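Long-range contacts in 2-hydroxyisobutyryl-CoA synthetase (Aquincola tertiaricarbonis, PDB 6HDY), which belongs to the ANL superfamily of AMP-binding enzymes and pairs a large AMP-binding domain with a smaller C-terminal domain: residues W156-R161 with N286-E291; A217-P222 with F248-P253; P253-P258 with A270-C275; D295-W300 with P360-G365. All blocks are in the same frame, centred on the assembly; numbering follows the deposited sequence.

Interaction 1: W156-R161 with N286-E291; sequences WGMGIR and NVAGTE
M158 and G157, at the end of helix 141-157, lie against E291 and the extended backbone that leads into it from strand 287-288. One backbone bond ties the segments: the carbonyl O of G157 takes the N-H of E291 at 2.9 Å, and the bond is nearly straight at 166°. The same oxygen touches CB of T290 at 3.5 Å. M158 starts out pointing away from the partner, but its CG sits beside the backbone N (chi1 -56°) and the chain beyond is extended, which brings the thioether along the neighbouring backbone. CG meets G289 O at 3.7 Å, and the terminal CE touches A288 CB at 4.0 Å. The M158 side chain also packs on F248 and Y273, and so links this turn to strands 246-249 and 271-274 of the parallel sheet. E291 stretches the other way. Its carboxylate runs out over the turn until OE1 is 3.6 Å from CA of G159, a glycine whose positive phi ends the helix. Within the turn, R161 lays its guanidinium over the W156 ring, centred near CE2, while NH1 donates in plane to W156 O at 2.8 Å. R161 NH2 remains 5.1 Å from E291 OE1, so any attraction between these opposite charges acts without contact. G159, with positive phi and two bonds back into the last turn, one of them from its N to W156 O at 2.9 Å, forms a Schellman motif, the C-terminal cap of a helix, against which the loop after strand 287-288 is laid inside the AMP-binding domain.

Interaction 2: A217-P222 with F248-P253; sequences AFYGTP and FFSGEP. With 8LQ ([[(2~{R},3~{S},4~{R},5~{R})-5-(6-aminopurin-9-yl)-3,4-bis(oxidanyl)oxolan-2-yl]methoxy-oxidanyl-phosphoryl] (3~{S})-3-oxidanylbutanoate), chain C; 3HL ((3S)-3-hydroxybutanoic acid), chain B.
Y219 and F248 cross at about a right angle on one face of the parallel strand pair of a beta-alpha-beta crossover. Their ring planes are inclined at 55°, with Y219 CD1 over a face of the F248 ring, 3.6 Å from CE2, and Y219 CB over the same ring. F248 holds its ring there with CG between its backbone N and carbonyl carbon (chi1 71°). On the other face, the F249 ring presents one face to P222: P222 CA stands over the ring centre, 3.9 Å from the centroid, while G220 O lies in plane at the ring edge. F218 adds CD1 at 4.0 Å from F249 CE1. The strands are joined by F248 N to F218 O at 2.8 Å and, more weakly, by S250 N to G220 O. Beyond them E252 slides past P222 in the opposite direction, its OE2 3.3 Å from P222 CD; that carboxylate is held by S223 OG and A467 N. T221, the N-cap of helix 222-234, bonds Y224 N and F465 O through OG1. At the ligand end Y219 OH and S250 OG are hydrogen-bonded at 2.6 Å, and a water joins Y219 OH to S250 O. S250 OG also meets hydroxyl OAE of 8LQ at 2.8 Å, or carboxylate OA of 3HL, which overlaps the same space. Y219 is thus a second-shell partner that probably helps position the S250 hydroxyl for either ligand.

Interaction 3: P253-P258 with A270-C275; sequences PGASVP and AKVYDC. With 8LQ ([[(2~{R},3~{S},4~{R},5~{R})-5-(6-aminopurin-9-yl)-3,4-bis(oxidanyl)oxolan-2-yl]methoxy-oxidanyl-phosphoryl] (3~{S})-3-oxidanylbutanoate), chain C.
S256 and A255, in the loop before helix 258-268, meet D274 near the end of strand 271-274. The polar part is a single bond across the contact: S256 OG donates to D274 OD2 at 2.8 Å, arriving from above the carboxylate, 41° out of its plane. A water adds a second link, accepting from A255 N and donating to D274 OD1 at 2.7 Å. The apolar part belongs to A255, whose CB is wedged against the strand, 3.9 Å from V272 CG1 and 3.5 Å from D274 OD1; V272 and A255 both continue onto F249. The loop keeps its shape through a type I turn from G254 to V257, closed by V257 N to G254 O at 2.9 Å. The ligand is met by the other carboxylate oxygen, OD1. D274 CG is anti to the backbone N (chi1 -165°), which carries OD1 to N6 of 8LQ at 3.1 Å, while C275 O takes the same amino group at 2.8 Å. The two carboxylate oxygens therefore divide the work, OD2 held by the serine and OD1 by the water and the adenine amine. Such a grip would help fix the rotation of D274 and probably favours its ionised form; S256 thus appears to act as a second-shell residue positioning an adenine-binding one.

Interaction 4: D295-W300 with P360-G365; sequences DGMLCW and PRLPQG. With SO4 (sulfate ion), chain E.
R361 and D295 make a polar clasp at the end of an antiparallel strand pair, 297-299 with 361-362, in a small three-stranded sheet whose other edge is strand 287-288. R361 NH2 donates to D295 O at 2.8 Å on an in-plane lone pair, with a weak bond from NE to the same oxygen. Extended from CG to NE, the arginine chain carries its guanidinium past the strand end, where NH1 also meets O2 of a sulfate ion, probably from the crystallisation liquor, 2.9 Å away. The D295 carboxylate instead makes a salt bridge to K261. Between the strands L362 N gives M297 O an almost straight bond of 2.7 Å (178°), M297 N returns one to L362 O, and C299 N bonds P360 O at 2.9 Å. L362 O also accepts G365 N, from the opposite face of its plane, which closes a type I turn. On one face of the pair L298 CD2 rests on the aliphatic part of R361, 3.7 Å from CG. On the other, M297 and L362 cross obliquely, both also leaning on V287; the M297 chain bends at its last torsion (chi3 -73°), and its CE ends 3.9 Å from L362 CD1 and 4.0 Å from G365 CA.

Interactions 2 and 3 share P253 and the parallel sheet, where strand 246-249 is flanked by 217-220 and 271-274, and both reach 8LQ; interaction 2 meets it through the S250 hydroxyl beside packed aromatic rings, interaction 3 through a carboxylate and a carbonyl. Interaction 1 links the edge strand 271-274 of that sheet to the small antiparallel one, G289 N bonding D274 O. It shares with interaction 4 the small antiparallel sheet, in which A288 O receives L298 N. All four are largely buried, but interaction 4 has an exposed end, and there its arginine takes a sulfate, whereas interaction 1 relies on one backbone bond and a methionine.

Interaction 1: W156-R161 with N286-E291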
# COMPACT_ATOMS: atom_id res chain seq x y z
N TRP A 156 6.20 20.28 6.51
CA TRP A 156 6.81 21.56 6.15
C TRP A 156 7.68 22.00 7.34
O TRP A 156 8.81 22.47 7.14
CB TRP A 156 5.72 22.61 5.82
CG TRP A 156 6.28 23.97 5.51
CD1 TRP A 156 6.79 24.86 6.40
CD2 TRP A 156 6.39 24.58 4.23
NE1 TRP A 156 7.26 25.97 5.75
CE2 TRP A 156 7.01 25.83 4.41
CE3 TRP A 156 6.03 24.19 2.93
CZ2 TRP A 156 7.26 26.71 3.35
CZ3 TRP A 156 6.28 25.05 1.87
CH2 TRP A 156 6.90 26.30 2.09
N GLY A 157 7.19 21.77 8.56
CA GLY A 157 7.91 22.05 9.80
C GLY A 157 9.22 21.29 9.95
O GLY A 157 10.12 21.73 10.68
N MET A 158 9.33 20.14 9.25
CA MET A 158 10.53 19.30 9.22
C MET A 158 11.48 19.72 8.08
O MET A 158 12.53 19.10 7.87
CB MET A 158 10.15 17.83 9.07
CG MET A 158 9.19 17.32 10.13
SD MET A 158 8.76 15.59 9.84
CE MET A 158 7.96 15.16 11.44
N GLY A 159 11.11 20.80 7.38
CA GLY A 159 11.88 21.32 6.26
C GLY A 159 11.63 20.61 4.94
O GLY A 159 12.38 20.82 3.98
N ILE A 160 10.58 19.75 4.87
CA ILE A 160 10.17 19.04 3.65
C ILE A 160 9.39 20.05 2.79
O ILE A 160 8.59 20.83 3.31
CB ILE A 160 9.39 17.69 3.90
CG1 ILE A 160 10.04 16.84 5.03
CG2 ILE A 160 9.27 16.87 2.61
CD1 ILE A 160 9.18 15.66 5.55
N ARG A 161 9.67 20.08 1.48
CA ARG A 161 9.10 21.09 0.60
C ARG A 161 8.40 20.59 -0.65
O ARG A 161 8.73 19.50 -1.11
CB ARG A 161 10.23 22.06 0.18
CG ARG A 161 10.82 22.91 1.31
CD ARG A 161 9.84 23.95 1.83
NE ARG A 161 10.42 24.76 2.91
CZ ARG A 161 10.28 24.51 4.21
NH1 ARG A 161 9.62 23.43 4.62
NH2 ARG A 161 10.83 25.31 5.10
N ASN A 286 0.32 14.84 15.14
CA ASN A 286 -0.04 15.88 16.13
C ASN A 286 1.05 16.05 17.23
O ASN A 286 1.07 17.02 17.98
CB ASN A 286 -1.43 15.60 16.74
CG ASN A 286 -1.44 14.40 17.66
OD1 ASN A 286 -1.35 13.27 17.24
ND2 ASN A 286 -1.48 14.62 18.96
N VAL A 287 1.93 15.06 17.34
CA VAL A 287 3.13 15.08 18.17
C VAL A 287 4.27 14.84 17.18
O VAL A 287 4.24 13.83 16.45
CB VAL A 287 3.16 14.16 19.42
CG1 VAL A 287 2.17 14.63 20.48
CG2 VAL A 287 2.93 12.69 19.06
N ALA A 288 5.14 15.85 17.01
CA ALA A 288 6.23 15.81 16.02
C ALA A 288 7.30 16.84 16.25
O ALA A 288 7.00 18.01 16.52
CB ALA A 288 5.67 15.98 14.60
N GLY A 289 8.54 16.43 16.03
CA GLY A 289 9.69 17.32 16.08
C GLY A 289 9.75 18.22 14.85
O GLY A 289 9.09 17.94 13.82
N THR A 290 10.48 19.34 14.96
CA THR A 290 10.61 20.28 13.83
C THR A 290 12.08 20.38 13.41
O THR A 290 12.94 19.83 14.08
CB THR A 290 9.94 21.63 14.16
OG1 THR A 290 10.74 22.31 15.11
CG2 THR A 290 8.52 21.48 14.69
N GLU A 291 12.38 21.02 12.27
CA GLU A 291 13.76 21.16 11.80
C GLU A 291 14.72 21.75 12.87
O GLU A 291 15.83 21.25 13.00
CB GLU A 291 13.86 21.93 10.48
CG GLU A 291 15.25 21.88 9.87
CD GLU A 291 15.42 22.55 8.53
OE1 GLU A 291 14.44 23.16 8.04
OE2 GLU A 291 16.53 22.46 7.96

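Interaction 2: A217-P222 with F248-P253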
# COMPACT_ATOMS: atom_id res chain seq x y z
N ALA A 217 13.37 13.00 1.42
CA ALA A 217 12.79 12.53 2.67
C ALA A 217 12.35 11.07 2.65
O ALA A 217 12.02 10.52 1.60
CB ALA A 217 11.64 13.44 3.10
N PHE A 218 12.43 10.43 3.83
CA PHE A 218 12.07 9.02 4.02
C PHE A 218 11.15 8.90 5.19
O PHE A 218 11.44 9.47 6.23
CB PHE A 218 13.32 8.17 4.30
CG PHE A 218 13.07 6.70 4.58
CD1 PHE A 218 12.79 6.25 5.86
CD2 PHE A 218 13.16 5.76 3.55
CE1 PHE A 218 12.56 4.90 6.11
CE2 PHE A 218 12.96 4.41 3.81
CZ PHE A 218 12.65 3.99 5.08
N TYR A 219 10.09 8.09 5.05
CA TYR A 219 9.18 7.77 6.14
C TYR A 219 9.10 6.27 6.36
O TYR A 219 8.95 5.50 5.40
CB TYR A 219 7.75 8.35 5.91
CG TYR A 219 6.75 7.84 6.94
CD1 TYR A 219 6.61 8.48 8.17
CD2 TYR A 219 6.01 6.69 6.71
CE1 TYR A 219 5.72 8.00 9.13
CE2 TYR A 219 5.14 6.18 7.67
CZ TYR A 219 4.99 6.85 8.88
OH TYR A 219 4.17 6.31 9.83
N GLY A 220 9.10 5.87 7.64
CA GLY A 220 8.85 4.50 8.07
C GLY A 220 9.03 4.37 9.57
O GLY A 220 8.91 5.37 10.28
N THR A 221 9.39 3.16 10.04
CA THR A 221 9.70 2.93 11.46
C THR A 221 11.20 3.10 11.69
O THR A 221 11.98 2.82 10.75
CB THR A 221 9.25 1.54 11.98
OG1 THR A 221 9.96 0.50 11.29
CG2 THR A 221 7.71 1.34 11.92
N PRO A 222 11.64 3.52 12.91
CA PRO A 222 13.09 3.61 13.16
C PRO A 222 13.81 2.28 12.96
O PRO A 222 14.95 2.28 12.52
CB PRO A 222 13.18 4.10 14.62
CG PRO A 222 11.81 4.63 14.94
CD PRO A 222 10.86 3.86 14.11
N PHE A 248 11.83 10.63 8.76
CA PHE A 248 10.86 10.95 9.82
C PHE A 248 10.08 9.71 10.15
O PHE A 248 9.68 8.99 9.25
CB PHE A 248 10.01 12.19 9.50
CG PHE A 248 8.96 12.08 8.42
CD1 PHE A 248 9.32 12.12 7.08
CD2 PHE A 248 7.60 12.11 8.74
CE1 PHE A 248 8.34 12.09 6.07
CE2 PHE A 248 6.62 12.08 7.74
CZ PHE A 248 7.00 12.04 6.42
N PHE A 249 10.00 9.39 11.42
CA PHE A 249 9.45 8.10 11.86
C PHE A 249 8.35 8.21 12.87
O PHE A 249 8.32 9.11 13.72
CB PHE A 249 10.60 7.24 12.51
CG PHE A 249 11.92 7.10 11.77
CD1 PHE A 249 11.98 6.47 10.52
CD2 PHE A 249 13.12 7.53 12.35
CE1 PHE A 249 13.20 6.32 9.86
CE2 PHE A 249 14.34 7.38 11.68
CZ PHE A 249 14.38 6.76 10.45
N SER A 250 7.50 7.18 12.85
CA SER A 250 6.42 6.96 13.81
C SER A 250 6.21 5.45 13.95
O SER A 250 6.75 4.67 13.15
CB SER A 250 5.14 7.66 13.36
OG SER A 250 4.49 6.91 12.36
N GLY A 251 5.48 5.05 14.98
CA GLY A 251 5.13 3.65 15.16
C GLY A 251 5.66 2.99 16.41
O GLY A 251 5.05 2.03 16.89
N GLU A 252 6.78 3.49 16.95
CA GLU A 252 7.47 2.89 18.10
C GLU A 252 8.59 3.84 18.55
O GLU A 252 9.01 4.67 17.76
CB GLU A 252 8.12 1.55 17.66
CG GLU A 252 8.99 1.68 16.41
CD GLU A 252 9.90 0.53 16.06
OE1 GLU A 252 9.72 -0.57 16.61
OE2 GLU A 252 10.79 0.73 15.21
N PRO A 253 9.16 3.68 19.78
CA PRO A 253 10.30 4.52 20.16
C PRO A 253 11.53 4.25 19.26
O PRO A 253 11.62 3.20 18.61
CB PRO A 253 10.58 4.11 21.62
CG PRO A 253 9.33 3.41 22.08
CD PRO A 253 8.81 2.73 20.85
N9 8LQ C . 4.21 4.80 19.07
C8 8LQ C . 3.79 5.34 17.92
N7 8LQ C . 4.61 6.34 17.60
C5 8LQ C . 5.54 6.43 18.57
C6 8LQ C . 6.63 7.21 18.74
N6 8LQ C . 6.88 8.14 17.84
N1 8LQ C . 7.43 7.08 19.82
C2 8LQ C . 7.17 6.10 20.78
N3 8LQ C . 6.09 5.27 20.55
C4 8LQ C . 5.28 5.47 19.48
CAA 8LQ C . -0.13 5.35 12.92
CAZ 8LQ C . 1.18 5.87 13.57
OAE 8LQ C . 2.30 5.23 12.97
CAL 8LQ C . 1.23 5.63 15.09
CAS 8LQ C . 1.02 4.14 15.41
OAC 8LQ C . 1.95 3.35 15.27
OAQ 8LQ C . -0.27 3.78 15.76
PBC 8LQ C . -0.64 2.37 16.40
OAH 8LQ C . -0.30 1.31 15.26
OAD 8LQ C . -2.03 2.28 16.86
O5' 8LQ C . 0.35 2.23 17.63
C5' 8LQ C . 0.35 3.30 18.57
C4' 8LQ C . 1.36 3.02 19.65
O4' 8LQ C . 2.68 2.89 19.05
C3' 8LQ C . 1.43 4.22 20.50
O3' 8LQ C . 0.41 4.17 21.53
C2' 8LQ C . 2.85 4.09 21.06
O2' 8LQ C . 2.93 3.04 22.10
C1' 8LQ C . 3.61 3.65 19.83
CA 3HL B . 1.01 4.77 14.67
CB 3HL B . -0.34 4.89 13.93
OG1 3HL B . -0.57 6.17 13.36
CG2 3HL B . -0.45 3.89 12.81
C 3HL B . 1.75 6.08 14.53
OA 3HL B . 2.15 6.42 13.43
OB 3HL B . 1.75 6.87 15.63
O HOH W 1 5.45 3.77 10.64

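Interaction 3: P253-P258 with A270-C275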
# COMPACT_ATOMS: atom_id res chain seq x y z
N PRO A 253 9.16 3.68 19.78
CA PRO A 253 10.30 4.52 20.16
C PRO A 253 11.53 4.25 19.26
O PRO A 253 11.62 3.20 18.61
CB PRO A 253 10.58 4.11 21.62
CG PRO A 253 9.33 3.41 22.08
CD PRO A 253 8.81 2.73 20.85
N GLY A 254 12.46 5.19 19.23
CA GLY A 254 13.68 5.04 18.45
C GLY A 254 14.24 6.38 18.03
O GLY A 254 15.40 6.67 18.32
N ALA A 255 13.40 7.20 17.38
CA ALA A 255 13.71 8.53 16.88
C ALA A 255 14.03 9.56 17.97
O ALA A 255 14.60 10.62 17.67
CB ALA A 255 12.60 9.01 15.97
N SER A 256 13.74 9.25 19.23
CA SER A 256 14.14 10.08 20.38
C SER A 256 14.96 9.25 21.37
O SER A 256 15.13 9.63 22.53
CB SER A 256 12.93 10.75 21.02
OG SER A 256 12.50 11.80 20.17
N VAL A 257 15.47 8.11 20.89
CA VAL A 257 16.29 7.19 21.67
C VAL A 257 17.78 7.47 21.34
O VAL A 257 18.18 7.36 20.18
CB VAL A 257 15.85 5.70 21.52
CG1 VAL A 257 16.86 4.74 22.13
CG2 VAL A 257 14.48 5.48 22.13
N PRO A 258 18.55 7.92 22.36
CA PRO A 258 19.96 8.34 22.17
C PRO A 258 20.82 7.62 21.10
O PRO A 258 21.10 8.24 20.05
CB PRO A 258 20.54 8.14 23.56
CG PRO A 258 19.42 8.53 24.46
CD PRO A 258 18.13 8.13 23.77
N ALA A 270 21.91 12.16 7.41
CA ALA A 270 20.71 12.99 7.34
C ALA A 270 20.16 13.25 8.74
O ALA A 270 20.68 12.67 9.69
CB ALA A 270 19.65 12.27 6.49
N LYS A 271 19.14 14.11 8.87
CA LYS A 271 18.49 14.41 10.15
C LYS A 271 17.35 13.42 10.37
O LYS A 271 16.73 12.98 9.41
CB LYS A 271 17.94 15.84 10.19
CG LYS A 271 19.02 16.88 10.46
CD LYS A 271 18.46 18.28 10.62
CE LYS A 271 18.11 18.63 12.04
NZ LYS A 271 18.24 20.09 12.27
N VAL A 272 17.08 13.08 11.65
CA VAL A 272 16.01 12.17 12.02
C VAL A 272 14.95 12.97 12.77
O VAL A 272 15.28 13.80 13.61
CB VAL A 272 16.53 10.94 12.83
CG1 VAL A 272 15.40 10.25 13.60
CG2 VAL A 272 17.23 9.94 11.91
N TYR A 273 13.66 12.77 12.43
CA TYR A 273 12.56 13.43 13.12
C TYR A 273 11.65 12.42 13.73
O TYR A 273 11.39 11.39 13.11
CB TYR A 273 11.79 14.37 12.20
CG TYR A 273 12.67 15.50 11.71
CD1 TYR A 273 13.27 16.38 12.60
CD2 TYR A 273 12.99 15.61 10.36
CE1 TYR A 273 14.12 17.39 12.16
CE2 TYR A 273 13.81 16.64 9.90
CZ TYR A 273 14.36 17.54 10.80
OH TYR A 273 15.19 18.53 10.36
N ASP A 274 11.17 12.70 14.95
CA ASP A 274 10.23 11.87 15.68
C ASP A 274 8.82 12.47 15.51
O ASP A 274 8.66 13.69 15.56
CB ASP A 274 10.62 11.80 17.17
CG ASP A 274 9.98 10.69 18.01
OD1 ASP A 274 9.53 9.68 17.44
OD2 ASP A 274 10.02 10.81 19.25
N CYS A 275 7.83 11.59 15.25
CA CYS A 275 6.41 11.94 15.17
C CYS A 275 5.57 10.73 15.54
O CYS A 275 6.09 9.62 15.61
CB CYS A 275 6.01 12.53 13.81
SG CYS A 275 6.03 11.36 12.42
N9 8LQ C . 4.21 4.80 19.07
C8 8LQ C . 3.79 5.34 17.92
N7 8LQ C . 4.61 6.34 17.60
C5 8LQ C . 5.54 6.43 18.57
C6 8LQ C . 6.63 7.21 18.74
N6 8LQ C . 6.88 8.14 17.84
N1 8LQ C . 7.43 7.08 19.82
C2 8LQ C . 7.17 6.10 20.78
N3 8LQ C . 6.09 5.27 20.55
C4 8LQ C . 5.28 5.47 19.48
CAA 8LQ C . -0.13 5.35 12.92
CAZ 8LQ C . 1.18 5.87 13.57
OAE 8LQ C . 2.30 5.23 12.97
CAL 8LQ C . 1.23 5.63 15.09
CAS 8LQ C . 1.02 4.14 15.41
OAC 8LQ C . 1.95 3.35 15.27
OAQ 8LQ C . -0.27 3.78 15.76
PBC 8LQ C . -0.64 2.37 16.40
OAH 8LQ C . -0.30 1.31 15.26
OAD 8LQ C . -2.03 2.28 16.86
O5' 8LQ C . 0.35 2.23 17.63
C5' 8LQ C . 0.35 3.30 18.57
C4' 8LQ C . 1.36 3.02 19.65
O4' 8LQ C . 2.68 2.89 19.05
C3' 8LQ C . 1.43 4.22 20.50
O3' 8LQ C . 0.41 4.17 21.53
C2' 8LQ C . 2.85 4.09 21.06
O2' 8LQ C . 2.93 3.04 22.10
C1' 8LQ C . 3.61 3.65 19.83
O HOH W 2 10.27 7.05 17.23

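Interaction 4: D295-W300 with P360-G365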
# COMPACT_ATOMS: atom_id res chain seq x y z
N ASP A 295 14.97 17.54 18.54
CA ASP A 295 14.96 16.49 19.56
C ASP A 295 13.54 16.37 20.14
O ASP A 295 12.89 17.38 20.45
CB ASP A 295 16.01 16.69 20.66
CG ASP A 295 17.44 16.66 20.16
OD1 ASP A 295 17.83 15.67 19.50
OD2 ASP A 295 18.19 17.62 20.46
N GLY A 296 13.07 15.14 20.23
CA GLY A 296 11.74 14.87 20.75
C GLY A 296 10.64 15.37 19.84
O GLY A 296 10.81 15.42 18.61
N MET A 297 9.50 15.74 20.44
CA MET A 297 8.34 16.16 19.66
C MET A 297 7.63 17.32 20.29
O MET A 297 7.60 17.42 21.50
CB MET A 297 7.33 14.99 19.55
CG MET A 297 7.88 13.75 18.86
SD MET A 297 6.68 12.41 18.64
CE MET A 297 6.52 11.81 20.27
N LEU A 298 7.01 18.16 19.47
CA LEU A 298 6.14 19.23 19.95
C LEU A 298 4.68 18.69 19.91
O LEU A 298 4.38 17.84 19.08
CB LEU A 298 6.23 20.47 19.04
CG LEU A 298 7.55 21.25 18.96
CD1 LEU A 298 7.32 22.59 18.32
CD2 LEU A 298 8.26 21.38 20.34
N CYS A 299 3.81 19.20 20.77
CA CYS A 299 2.39 18.87 20.83
C CYS A 299 1.69 19.96 20.05
O CYS A 299 1.50 21.04 20.59
CB CYS A 299 1.89 18.81 22.27
SG CYS A 299 2.76 17.62 23.31
N TRP A 300 1.32 19.69 18.79
CA TRP A 300 0.61 20.64 17.93
C TRP A 300 -0.85 20.71 18.40
O TRP A 300 -1.74 20.10 17.83
CB TRP A 300 0.75 20.22 16.47
CG TRP A 300 2.16 20.21 15.97
CD1 TRP A 300 3.16 19.39 16.37
CD2 TRP A 300 2.70 21.00 14.89
NE1 TRP A 300 4.31 19.65 15.66
CE2 TRP A 300 4.05 20.62 14.73
CE3 TRP A 300 2.16 21.99 14.04
CZ2 TRP A 300 4.88 21.20 13.75
CZ3 TRP A 300 2.99 22.56 13.08
CH2 TRP A 300 4.33 22.17 12.94
N PRO A 360 3.76 22.84 23.91
CA PRO A 360 4.44 21.97 24.89
C PRO A 360 5.25 20.94 24.11
O PRO A 360 4.97 20.69 22.92
CB PRO A 360 3.29 21.28 25.63
CG PRO A 360 2.08 22.10 25.32
CD PRO A 360 2.31 22.60 23.93
N ARG A 361 6.27 20.38 24.75
CA ARG A 361 7.20 19.46 24.12
C ARG A 361 7.32 18.15 24.90
O ARG A 361 7.17 18.13 26.12
CB ARG A 361 8.59 20.16 24.05
CG ARG A 361 9.65 19.48 23.20
CD ARG A 361 10.90 20.33 23.15
NE ARG A 361 11.81 19.91 22.07
CZ ARG A 361 12.94 20.53 21.75
NH1 ARG A 361 13.33 21.62 22.41
NH2 ARG A 361 13.70 20.06 20.77
N LEU A 362 7.64 17.07 24.18
CA LEU A 362 7.99 15.76 24.69
C LEU A 362 9.50 15.66 24.33
O LEU A 362 9.85 15.17 23.25
CB LEU A 362 7.16 14.65 24.03
CG LEU A 362 5.63 14.85 24.00
CD1 LEU A 362 4.93 13.65 23.35
CD2 LEU A 362 5.05 15.10 25.40
N PRO A 363 10.39 16.22 25.21
CA PRO A 363 11.83 16.28 24.88
C PRO A 363 12.55 14.97 24.59
O PRO A 363 13.62 14.99 23.95
CB PRO A 363 12.44 16.96 26.11
CG PRO A 363 11.33 17.65 26.76
CD PRO A 363 10.12 16.83 26.52
N GLN A 364 12.01 13.86 25.11
CA GLN A 364 12.58 12.53 24.95
C GLN A 364 11.60 11.60 24.23
O GLN A 364 11.74 10.36 24.28
CB GLN A 364 12.97 11.99 26.33
CG GLN A 364 14.21 12.67 26.90
CD GLN A 364 14.10 12.93 28.38
OE1 GLN A 364 14.13 12.00 29.20
NE2 GLN A 364 14.01 14.20 28.75
N GLY A 365 10.65 12.22 23.53
CA GLY A 365 9.58 11.55 22.82
C GLY A 365 8.76 10.72 23.79
O GLY A 365 8.55 11.12 24.95
S SO4 E . 16.48 22.77 23.10
O1 SO4 E . 15.29 23.52 23.54
O2 SO4 E . 16.16 21.90 21.97
O3 SO4 E . 17.52 23.71 22.68
O4 SO4 E . 16.96 21.95 24.21
O HOH W 3 10.83 18.74 19.29
O HOH W 4 16.65 20.02 19.60